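PDB 6HOX: binding domain (Hc) of Paraclostridial Mosquitocidal Protein 1 from Paraclostridium bifermentans, which serves as the receptor-binding region of a botulinum-like neurotoxin, targeting the toxin to host nerve cells in Anopheles mosquitoes. Local coordinates for residues T50-V55 against K61-N66; E79-S84 against F224-R229; D420-L425 against T431-Y436. All blocks are in the same frame, centred on the assembly; numbering follows the deposited sequence.

Overall arrangement
Contacts 1 and 2 both belong to the lectin-like N-terminal half of the binding domain. Contact 3 belongs to the beta-trefoil C-terminal half. Along the chain they follow one another in the order 1, 2, 3. The centres of contacts 1 and 2 are about 24 Å apart, and both reach the same antiparallel sheet, in which strands 61-66 and 218-227 are neighbours. Contact 1 is a hairpin within that sheet, whereas contact 2 packs a loop on strand 218-227. Contact 3 lies across the centre of the chain, about 38 Å from contact 1 and about 42 Å from contact 2, between centres. Contacts 1 and 2 thus belong to the packing of the lectin-like half and contact 3 to that of the trefoil half.

Contact 1: T50-V55 against K61-N66; sequences TGVQIV and KTIRLN
Gln53 lays its side chain alongside that of Arg64, both pointing the same way from one face of the sheet. Arg64 sets CG anti to the backbone N (chi1 170°) and runs extended to NE, which lays its CD 3.3 Å from Gln53 OE1. The amide and guanidinium planes are 65° apart, and Arg64 NE makes no hydrogen bond to this OE1. It turns to Asn66 OD1 instead, within its own segment, in a nearly straight bond of 2.8 Å, in the guanidinium plane and on a lone pair. Gln53 OE1 accepts a hydrogen bond of 3.0 Å from Asn66 ND2. The two amides are perpendicular, and this donor stands above the carbonyl plane of Gln53, not on a lone pair. Held at both ends, the Asn66 amide has its rotation fixed. A water also bridges Asn66 ND2 and Gly51 O.

Val55 and Thr62 share this face. Their CG2 methyls meet at 3.6 Å, and Val55 CG1 packs on Arg64 CD. On the face of Ile54 and Ile63, the Ile54 side chain crosses that of Lys61 at about a right angle, CG2 to CB 3.6 Å. Val52 CG1 meets Ile63 CG2 at 3.9 Å, at the end of the pairing.

The backbones form an antiparallel beta hairpin. Gln53 with Arg64 and Val55 with Thr62 are hydrogen-bonded pairs, and Ile54 with Ile63 is the non-hydrogen-bonded pair between them. Arg64 also has a salt bridge to Glu442 and a cation-pi contact with Phe218. Ile36 of strand 35-38 packs against Val52, Ile54 and Ile63, while backbone bonds to Leu221 and Ile219 join strand 61-66 to strand 218-227.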
loop_
_atom_site.group_PDB
_atom_site.type_symbol
_atom_site.label_atom_id
_atom_site.label_comp_id
_atom_site.label_asym_id
_atom_site.label_seq_id
_atom_site.Cartn_x
_atom_site.Cartn_y
_atom_site.Cartn_z
ATOM N N THR A 50 20.342 -18.045 1.120
ATOM C CA THR A 50 19.942 -18.298 -0.275
ATOM C C THR A 50 18.425 -18.418 -0.401
ATOM O O THR A 50 17.926 -18.404 -1.511
ATOM C CB THR A 50 20.619 -19.544 -0.867
ATOM O OG1 THR A 50 20.302 -20.682 -0.067
ATOM C CG2 THR A 50 22.117 -19.383 -0.945
ATOM N N GLY A 51 17.714 -18.540 0.726
ATOM C CA GLY A 51 16.248 -18.575 0.710
ATOM C C GLY A 51 15.611 -17.198 0.550
ATOM O O GLY A 51 14.412 -17.113 0.344
ATOM N N VAL A 52 16.398 -16.124 0.695
ATOM C CA VAL A 52 15.903 -14.755 0.533
ATOM C C VAL A 52 15.725 -14.492 -0.969
ATOM O O VAL A 52 16.545 -14.929 -1.777
ATOM C CB VAL A 52 16.851 -13.720 1.167
ATOM C CG1 VAL A 52 16.338 -12.294 0.983
ATOM C CG2 VAL A 52 17.117 -14.000 2.641
ATOM N N GLN A 53 14.653 -13.783 -1.343
ATOM C CA GLN A 53 14.425 -13.433 -2.741
ATOM C C GLN A 53 14.381 -11.911 -2.916
ATOM O O GLN A 53 14.189 -11.140 -1.968
ATOM C CB GLN A 53 13.129 -14.073 -3.237
ATOM C CG GLN A 53 13.110 -15.587 -3.079
ATOM C CD GLN A 53 11.752 -16.184 -3.344
ATOM O OE1 GLN A 53 10.716 -15.589 -3.074
ATOM N NE2 GLN A 53 11.752 -17.404 -3.852
ATOM N N ILE A 54 14.612 -11.513 -4.165
ATOM C CA ILE A 54 14.474 -10.177 -4.648
ATOM C C ILE A 54 13.319 -10.185 -5.652
ATOM O O ILE A 54 13.351 -10.922 -6.622
ATOM C CB ILE A 54 15.793 -9.690 -5.280
ATOM C CG1 ILE A 54 16.969 -9.824 -4.308
ATOM C CG2 ILE A 54 15.650 -8.270 -5.804
ATOM C CD1 ILE A 54 18.314 -9.444 -4.905
ATOM N N VAL A 55 12.290 -9.383 -5.385
ATOM C CA VAL A 55 11.091 -9.360 -6.196
ATOM C C VAL A 55 10.790 -7.905 -6.535
ATOM O O VAL A 55 11.455 -6.993 -6.027
ATOM C CB VAL A 55 9.908 -10.046 -5.481
ATOM C CG1 VAL A 55 10.208 -11.515 -5.198
ATOM C CG2 VAL A 55 9.505 -9.324 -4.202
ATOM N N LYS A 61 13.146 -2.926 -6.772
ATOM C CA LYS A 61 13.084 -4.262 -6.211
ATOM C C LYS A 61 12.986 -4.210 -4.674
ATOM O O LYS A 61 13.379 -3.246 -4.029
ATOM C CB LYS A 61 14.308 -5.067 -6.661
ATOM C CG LYS A 61 14.462 -5.195 -8.171
ATOM C CD LYS A 61 13.526 -6.218 -8.782
ATOM C CE LYS A 61 13.820 -6.460 -10.248
ATOM N NZ LYS A 61 12.788 -7.307 -10.904
ATOM N N THR A 62 12.451 -5.288 -4.105
ATOM C CA THR A 62 12.310 -5.410 -2.674
ATOM C C THR A 62 12.719 -6.819 -2.238
ATOM O O THR A 62 12.668 -7.772 -3.005
ATOM C CB THR A 62 10.877 -5.064 -2.248
ATOM O OG1 THR A 62 10.837 -4.957 -0.824
ATOM C CG2 THR A 62 9.862 -6.078 -2.726
ATOM N N ILE A 63 13.096 -6.919 -0.967
ATOM C CA ILE A 63 13.346 -8.176 -0.326
ATOM C C ILE A 63 12.014 -8.881 -0.077
ATOM O O ILE A 63 11.013 -8.253 0.296
ATOM C CB ILE A 63 14.110 -7.954 0.991
ATOM C CG1 ILE A 63 15.515 -7.409 0.730
ATOM C CG2 ILE A 63 14.100 -9.233 1.812
ATOM C CD1 ILE A 63 16.110 -6.639 1.897
ATOM N N ARG A 64 12.029 -10.202 -0.279
ATOM C CA ARG A 64 10.942 -11.073 0.087
ATOM C C ARG A 64 11.479 -12.189 0.998
ATOM O O ARG A 64 12.428 -12.893 0.637
ATOM C CB ARG A 64 10.280 -11.662 -1.160
ATOM C CG ARG A 64 9.286 -12.772 -0.842
ATOM C CD ARG A 64 8.531 -13.298 -2.060
ATOM N NE ARG A 64 7.760 -14.505 -1.755
ATOM C CZ ARG A 64 6.681 -14.915 -2.412
ATOM N NH1 ARG A 64 6.170 -14.180 -3.387
ATOM N NH2 ARG A 64 6.132 -16.077 -2.101
ATOM N N LEU A 65 10.869 -12.320 2.180
ATOM C CA LEU A 65 11.142 -13.374 3.149
ATOM C C LEU A 65 9.997 -14.391 3.138
ATOM O O LEU A 65 8.853 -14.018 3.316
ATOM C CB LEU A 65 11.253 -12.744 4.535
ATOM C CG LEU A 65 12.426 -11.787 4.745
ATOM C CD1 LEU A 65 12.409 -11.227 6.167
ATOM C CD2 LEU A 65 13.751 -12.483 4.491
ATOM N N ASN A 66 10.344 -15.668 2.979
ATOM C CA ASN A 66 9.436 -16.805 2.920
ATOM C C ASN A 66 9.534 -17.581 4.234
ATOM O O ASN A 66 10.408 -17.322 5.042
ATOM C CB ASN A 66 9.760 -17.708 1.720
ATOM C CG ASN A 66 9.526 -16.996 0.405
ATOM O OD1 ASN A 66 8.556 -16.248 0.268
ATOM N ND2 ASN A 66 10.407 -17.204 -0.563
HETATM O O HOH W 1 12.553 -18.954 -0.146
#

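Contact 2: E79-S84 against F224-R229; sequences ESINFS and FNIYQR
The loop 79-84 passes over strand 224-227 without pairing with it. The nearest CA atoms, those of Ile81 and Ile226, are 7.4 Å apart, and no hydrogen bond crosses. Ile81 is the centre of an inverse gamma turn. The setting is the lectin-like jelly roll of the N-terminal receptor-binding half, where this loop leads from strand 73-75 to strand 89-96. Tyr227 turns its CB away from the loop and Ile226 points its CB toward it, as expected for alternate residues of a strand.

Around the contact, Trp123 and Phe89 both meet the Phe83 ring edge-to-face, and Ile205 of strand 205-207 touches both Ile81 and Ile226 and adds to the apolar patch. Strand 218-227 itself is paired on its two sides, Ile226 with Val26 and Phe27 of strand 25-32, Tyr227 with Thr90 of strand 89-96. In the loop, Asn78 OD1 accepts a hydrogen bond from Ile81 N.

The contact is apolar and buried, and three side chains make it. In Ile226, CG1 lies anti to the carbonyl carbon (chi1 -56°), and the chain then runs extended to CD1. This methyl is the part of Ile226 that touches the loop. It meets Ile81 CG2 at 3.8 Å, the two side chains crossing at about a right angle. The loop residues touch each other as well, with Ile81 CG2 4.0 Å from Phe83 CE2. The two isoleucine methyls and the far end of the ring thus close a compact triangle. Its remaining side runs from Ile226 CD1 to Phe83 CZ, 4.0 Å long, with the methyl at the edge of the ring and near its plane.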
loop_
_atom_site.group_PDB
_atom_site.type_symbol
_atom_site.label_atom_id
_atom_site.label_comp_id
_atom_site.label_asym_id
_atom_site.label_seq_id
_atom_site.Cartn_x
_atom_site.Cartn_y
_atom_site.Cartn_z
ATOM N N GLU A 79 29.174 -0.401 16.489
ATOM C CA GLU A 79 29.053 0.722 17.415
ATOM C C GLU A 79 27.941 1.673 16.963
ATOM O O GLU A 79 27.222 2.225 17.791
ATOM C CB GLU A 79 30.370 1.488 17.510
ATOM C CG GLU A 79 31.490 0.675 18.120
ATOM C CD GLU A 79 32.589 1.518 18.737
ATOM O OE1 GLU A 79 32.569 2.757 18.533
ATOM O OE2 GLU A 79 33.458 0.942 19.430
ATOM N N SER A 80 27.833 1.873 15.648
ATOM C CA SER A 80 26.836 2.768 15.072
ATOM C C SER A 80 25.433 2.167 15.239
ATOM O O SER A 80 24.506 2.879 15.612
ATOM C CB SER A 80 27.157 3.082 13.635
ATOM O OG SER A 80 27.280 1.891 12.873
ATOM N N ILE A 81 25.292 0.857 14.998
ATOM C CA ILE A 81 24.020 0.141 15.240
ATOM C C ILE A 81 23.969 -0.271 16.715
ATOM O O ILE A 81 24.279 -1.413 17.063
ATOM C CB ILE A 81 23.840 -1.083 14.317
ATOM C CG1 ILE A 81 24.126 -0.770 12.850
ATOM C CG2 ILE A 81 22.447 -1.664 14.486
ATOM C CD1 ILE A 81 24.090 -1.987 11.951
ATOM N N ASN A 82 23.547 0.660 17.571
ATOM C CA ASN A 82 23.670 0.486 19.011
ATOM C C ASN A 82 22.369 0.883 19.727
ATOM O O ASN A 82 21.815 1.980 19.513
ATOM C CB ASN A 82 24.856 1.278 19.559
ATOM C CG ASN A 82 24.818 1.355 21.065
ATOM O OD1 ASN A 82 24.573 2.421 21.629
ATOM N ND2 ASN A 82 25.002 0.217 21.711
ATOM N N PHE A 83 21.921 -0.009 20.618
ATOM C CA PHE A 83 20.681 0.155 21.371
ATOM C C PHE A 83 20.994 0.260 22.872
ATOM O O PHE A 83 20.191 -0.164 23.694
ATOM C CB PHE A 83 19.728 -0.999 21.037
ATOM C CG PHE A 83 19.500 -1.182 19.558
ATOM C CD1 PHE A 83 18.709 -0.288 18.852
ATOM C CD2 PHE A 83 20.098 -2.223 18.864
ATOM C CE1 PHE A 83 18.514 -0.433 17.487
ATOM C CE2 PHE A 83 19.900 -2.369 17.499
ATOM C CZ PHE A 83 19.112 -1.473 16.813
ATOM N N SER A 84 22.145 0.861 23.209
ATOM C CA SER A 84 22.579 1.084 24.603
ATOM C C SER A 84 21.625 2.073 25.281
ATOM O O SER A 84 20.933 2.833 24.598
ATOM C CB SER A 84 24.001 1.585 24.664
ATOM O OG SER A 84 24.064 2.973 24.353
ATOM N N PHE A 224 14.518 -0.812 5.401
ATOM C CA PHE A 224 14.577 -0.976 6.830
ATOM C C PHE A 224 15.775 -0.173 7.335
ATOM O O PHE A 224 16.943 -0.537 7.110
ATOM C CB PHE A 224 14.627 -2.441 7.249
ATOM C CG PHE A 224 14.546 -2.655 8.739
ATOM C CD1 PHE A 224 15.643 -2.426 9.557
ATOM C CD2 PHE A 224 13.367 -3.102 9.322
ATOM C CE1 PHE A 224 15.570 -2.657 10.925
ATOM C CE2 PHE A 224 13.290 -3.327 10.688
ATOM C CZ PHE A 224 14.388 -3.097 11.487
ATOM N N ASN A 225 15.453 0.958 7.958
ATOM C CA ASN A 225 16.392 1.966 8.305
ATOM C C ASN A 225 16.485 2.059 9.825
ATOM O O ASN A 225 15.469 1.938 10.506
ATOM C CB ASN A 225 16.005 3.328 7.729
ATOM C CG ASN A 225 16.024 3.355 6.220
ATOM O OD1 ASN A 225 16.438 2.386 5.583
ATOM N ND2 ASN A 225 15.543 4.454 5.655
ATOM N N ILE A 226 17.712 2.252 10.321
ATOM C CA ILE A 226 17.976 2.633 11.723
ATOM C C ILE A 226 18.647 4.007 11.729
ATOM O O ILE A 226 19.594 4.258 10.980
ATOM C CB ILE A 226 18.840 1.589 12.455
ATOM C CG1 ILE A 226 18.214 0.192 12.394
ATOM C CG2 ILE A 226 19.083 2.058 13.888
ATOM C CD1 ILE A 226 19.134 -0.926 12.804
ATOM N N TYR A 227 18.123 4.890 12.577
ATOM C CA TYR A 227 18.628 6.224 12.776
ATOM C C TYR A 227 19.060 6.334 14.235
ATOM O O TYR A 227 18.398 5.755 15.114
ATOM C CB TYR A 227 17.575 7.303 12.507
ATOM C CG TYR A 227 16.952 7.278 11.137
ATOM C CD1 TYR A 227 15.939 6.380 10.824
ATOM C CD2 TYR A 227 17.349 8.168 10.154
ATOM C CE1 TYR A 227 15.362 6.348 9.559
ATOM C CE2 TYR A 227 16.776 8.160 8.892
ATOM C CZ TYR A 227 15.790 7.237 8.591
ATOM O OH TYR A 227 15.241 7.219 7.352
ATOM N N GLN A 228 20.123 7.118 14.470
ATOM C CA GLN A 228 20.751 7.240 15.788
ATOM C C GLN A 228 20.156 8.432 16.550
ATOM O O GLN A 228 20.810 9.009 17.402
ATOM C CB GLN A 228 22.270 7.384 15.635
ATOM C CG GLN A 228 22.694 8.728 15.048
ATOM C CD GLN A 228 24.158 8.770 14.678
ATOM O OE1 GLN A 228 24.958 7.939 15.112
ATOM N NE2 GLN A 228 24.520 9.762 13.879
ATOM N N ARG A 229 18.901 8.770 16.250
ATOM C CA ARG A 229 18.134 9.777 16.960
ATOM C C ARG A 229 16.665 9.337 16.948
ATOM O O ARG A 229 16.268 8.556 16.083
ATOM C CB ARG A 229 18.317 11.130 16.257
ATOM C CG ARG A 229 17.742 12.319 17.008
ATOM C CD ARG A 229 18.210 13.640 16.427
ATOM N NE ARG A 229 17.807 13.810 15.036
ATOM C CZ ARG A 229 16.618 14.247 14.641
ATOM N NH1 ARG A 229 15.622 14.344 15.504
ATOM N NH2 ARG A 229 16.429 14.590 13.380
#

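Contact 3: D420-L425 against T431-Y436; sequences DNYKTL and TKTNWY
Tyr422 reaches across to Thr433 and Asn434 in the beta-trefoil half of the binding domain. It starts a short 3-10 turn, 422-424, that lies between helices 416-420 and 427-432. Its CG stands anti to the backbone N (chi1 -176°), and from CB this brings the far edge of the ring up to Thr433. Part way along the ring, CD1 packs on Leu425 CD1 of its own segment at 3.7 Å. Next comes CE1, which lies 4.0 Å from Thr433 OG1. That oxygen sits at the ring edge, in the ring plane.

At the tip, the hydroxyl makes no direct hydrogen bond to the other segment. Tyr422 OH donates to a water at 2.6 Å, and this water also lies in the ring plane. His430 meets the ring with the planes about 55° apart and bonds through NE2 to Tyr422 O, while Gln376 NE2 is a second partner of Tyr422 OH. Beyond the water, Thr433 OG1 is bonded to His430 O near the end of helix 427-432, and the Asn434 amide is fixed at both ends, by Gln384 NE2 at OD1 and by Gln268 OE1 at ND2.

The water passes the link on. Both its protons are used and three bonds grip it. A water held among buried side chains thus links the 3-10 turn to the connection between helix 427-432 and strand 435-438. It donates to Thr433 OG1 at 2.7 Å and to Asn434 OD1 at 2.6 Å.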
loop_
_atom_site.group_PDB
_atom_site.type_symbol
_atom_site.label_atom_id
_atom_site.label_comp_id
_atom_site.label_asym_id
_atom_site.label_seq_id
_atom_site.Cartn_x
_atom_site.Cartn_y
_atom_site.Cartn_z
ATOM N N ASP A 420 -15.803 21.618 -10.769
ATOM C CA ASP A 420 -15.760 23.047 -10.457
ATOM C C ASP A 420 -15.715 23.294 -8.941
ATOM O O ASP A 420 -15.163 24.294 -8.512
ATOM C CB ASP A 420 -16.961 23.803 -11.044
ATOM C CG ASP A 420 -17.042 23.785 -12.561
ATOM O OD1 ASP A 420 -16.005 23.500 -13.212
ATOM O OD2 ASP A 420 -18.159 24.010 -13.085
ATOM N N ASN A 421 -16.260 22.374 -8.136
ATOM C CA ASN A 421 -16.337 22.559 -6.675
ATOM C C ASN A 421 -15.448 21.542 -5.932
ATOM O O ASN A 421 -15.665 21.247 -4.758
ATOM C CB ASN A 421 -17.798 22.475 -6.236
ATOM C CG ASN A 421 -18.636 23.560 -6.874
ATOM O OD1 ASN A 421 -19.351 23.299 -7.850
ATOM N ND2 ASN A 421 -18.492 24.779 -6.378
ATOM N N TYR A 422 -14.415 21.027 -6.594
ATOM C CA TYR A 422 -13.654 19.915 -6.019
ATOM C C TYR A 422 -13.210 20.226 -4.586
ATOM O O TYR A 422 -13.378 19.396 -3.686
ATOM C CB TYR A 422 -12.416 19.573 -6.843
ATOM C CG TYR A 422 -11.694 18.375 -6.289
ATOM C CD1 TYR A 422 -12.236 17.108 -6.423
ATOM C CD2 TYR A 422 -10.512 18.506 -5.574
ATOM C CE1 TYR A 422 -11.598 15.990 -5.907
ATOM C CE2 TYR A 422 -9.868 17.401 -5.041
ATOM C CZ TYR A 422 -10.412 16.137 -5.207
ATOM O OH TYR A 422 -9.795 15.030 -4.710
ATOM N N LYS A 423 -12.659 21.428 -4.384
ATOM C CA LYS A 423 -11.984 21.780 -3.137
ATOM C C LYS A 423 -12.954 21.741 -1.947
ATOM O O LYS A 423 -12.512 21.590 -0.826
ATOM C CB LYS A 423 -11.328 23.159 -3.265
ATOM C CG LYS A 423 -10.142 23.178 -4.215
ATOM C CD LYS A 423 -9.528 24.537 -4.467
ATOM C CE LYS A 423 -8.555 24.491 -5.629
ATOM N NZ LYS A 423 -7.323 25.276 -5.366
ATOM N N THR A 424 -14.264 21.860 -2.195
ATOM C CA THR A 424 -15.243 21.998 -1.116
ATOM C C THR A 424 -16.100 20.736 -0.934
ATOM O O THR A 424 -16.973 20.728 -0.078
ATOM C CB THR A 424 -16.129 23.228 -1.365
ATOM O OG1 THR A 424 -16.897 23.023 -2.554
ATOM C CG2 THR A 424 -15.326 24.507 -1.451
ATOM N N LEU A 425 -15.857 19.679 -1.720
ATOM C CA LEU A 425 -16.744 18.522 -1.740
ATOM C C LEU A 425 -16.762 17.864 -0.362
ATOM O O LEU A 425 -15.737 17.799 0.301
ATOM C CB LEU A 425 -16.269 17.507 -2.783
ATOM C CG LEU A 425 -16.387 17.929 -4.246
ATOM C CD1 LEU A 425 -15.761 16.892 -5.148
ATOM C CD2 LEU A 425 -17.835 18.154 -4.637
ATOM N N THR A 431 -14.985 10.671 -2.223
ATOM C CA THR A 431 -14.853 9.210 -2.301
ATOM C C THR A 431 -15.279 8.695 -3.695
ATOM O O THR A 431 -14.587 7.857 -4.270
ATOM C CB THR A 431 -15.609 8.546 -1.133
ATOM O OG1 THR A 431 -15.000 8.908 0.111
ATOM C CG2 THR A 431 -15.617 7.039 -1.188
ATOM N N LYS A 432 -16.402 9.204 -4.236
ATOM C CA LYS A 432 -16.947 8.789 -5.540
ATOM C C LYS A 432 -16.070 9.213 -6.729
ATOM O O LYS A 432 -16.303 8.727 -7.862
ATOM C CB LYS A 432 -18.313 9.426 -5.818
ATOM C CG LYS A 432 -19.441 9.039 -4.883
ATOM C CD LYS A 432 -20.810 9.300 -5.460
ATOM C CE LYS A 432 -21.160 10.764 -5.592
ATOM N NZ LYS A 432 -22.129 10.974 -6.703
ATOM N N THR A 433 -15.126 10.134 -6.512
ATOM C CA THR A 433 -14.249 10.657 -7.576
ATOM C C THR A 433 -12.832 10.062 -7.507
ATOM O O THR A 433 -11.983 10.404 -8.324
ATOM C CB THR A 433 -14.195 12.191 -7.563
ATOM O OG1 THR A 433 -13.681 12.647 -6.309
ATOM C CG2 THR A 433 -15.555 12.813 -7.804
ATOM N N ASN A 434 -12.607 9.120 -6.589
ATOM C CA ASN A 434 -11.308 8.463 -6.434
ATOM C C ASN A 434 -11.386 7.068 -7.040
ATOM O O ASN A 434 -12.310 6.326 -6.754
ATOM C CB ASN A 434 -10.888 8.367 -4.971
ATOM C CG ASN A 434 -10.545 9.707 -4.360
ATOM O OD1 ASN A 434 -10.007 10.582 -5.030
ATOM N ND2 ASN A 434 -10.796 9.849 -3.070
ATOM N N TRP A 435 -10.396 6.748 -7.878
ATOM C CA TRP A 435 -10.328 5.533 -8.640
ATOM C C TRP A 435 -9.031 4.791 -8.317
ATOM O O TRP A 435 -7.976 5.417 -8.197
ATOM C CB TRP A 435 -10.415 5.867 -10.129
ATOM C CG TRP A 435 -11.772 6.369 -10.518
ATOM C CD1 TRP A 435 -12.168 7.667 -10.613
ATOM C CD2 TRP A 435 -12.936 5.572 -10.797
ATOM N NE1 TRP A 435 -13.487 7.733 -10.972
ATOM C CE2 TRP A 435 -13.989 6.467 -11.084
ATOM C CE3 TRP A 435 -13.192 4.192 -10.835
ATOM C CZ2 TRP A 435 -15.271 6.029 -11.421
ATOM C CZ3 TRP A 435 -14.458 3.760 -11.175
ATOM C CH2 TRP A 435 -15.485 4.668 -11.454
ATOM N N TYR A 436 -9.146 3.463 -8.195
ATOM C CA TYR A 436 -8.032 2.566 -7.996
ATOM C C TYR A 436 -7.865 1.642 -9.202
ATOM O O TYR A 436 -8.853 1.203 -9.833
ATOM C CB TYR A 436 -8.233 1.655 -6.782
ATOM C CG TYR A 436 -8.277 2.308 -5.430
ATOM C CD1 TYR A 436 -7.123 2.663 -4.745
ATOM C CD2 TYR A 436 -9.484 2.463 -4.774
ATOM C CE1 TYR A 436 -7.169 3.185 -3.461
ATOM C CE2 TYR A 436 -9.548 3.029 -3.511
ATOM C CZ TYR A 436 -8.390 3.382 -2.844
ATOM O OH TYR A 436 -8.491 3.926 -1.590
HETATM O O HOH W 2 -11.234 12.894 -5.111
#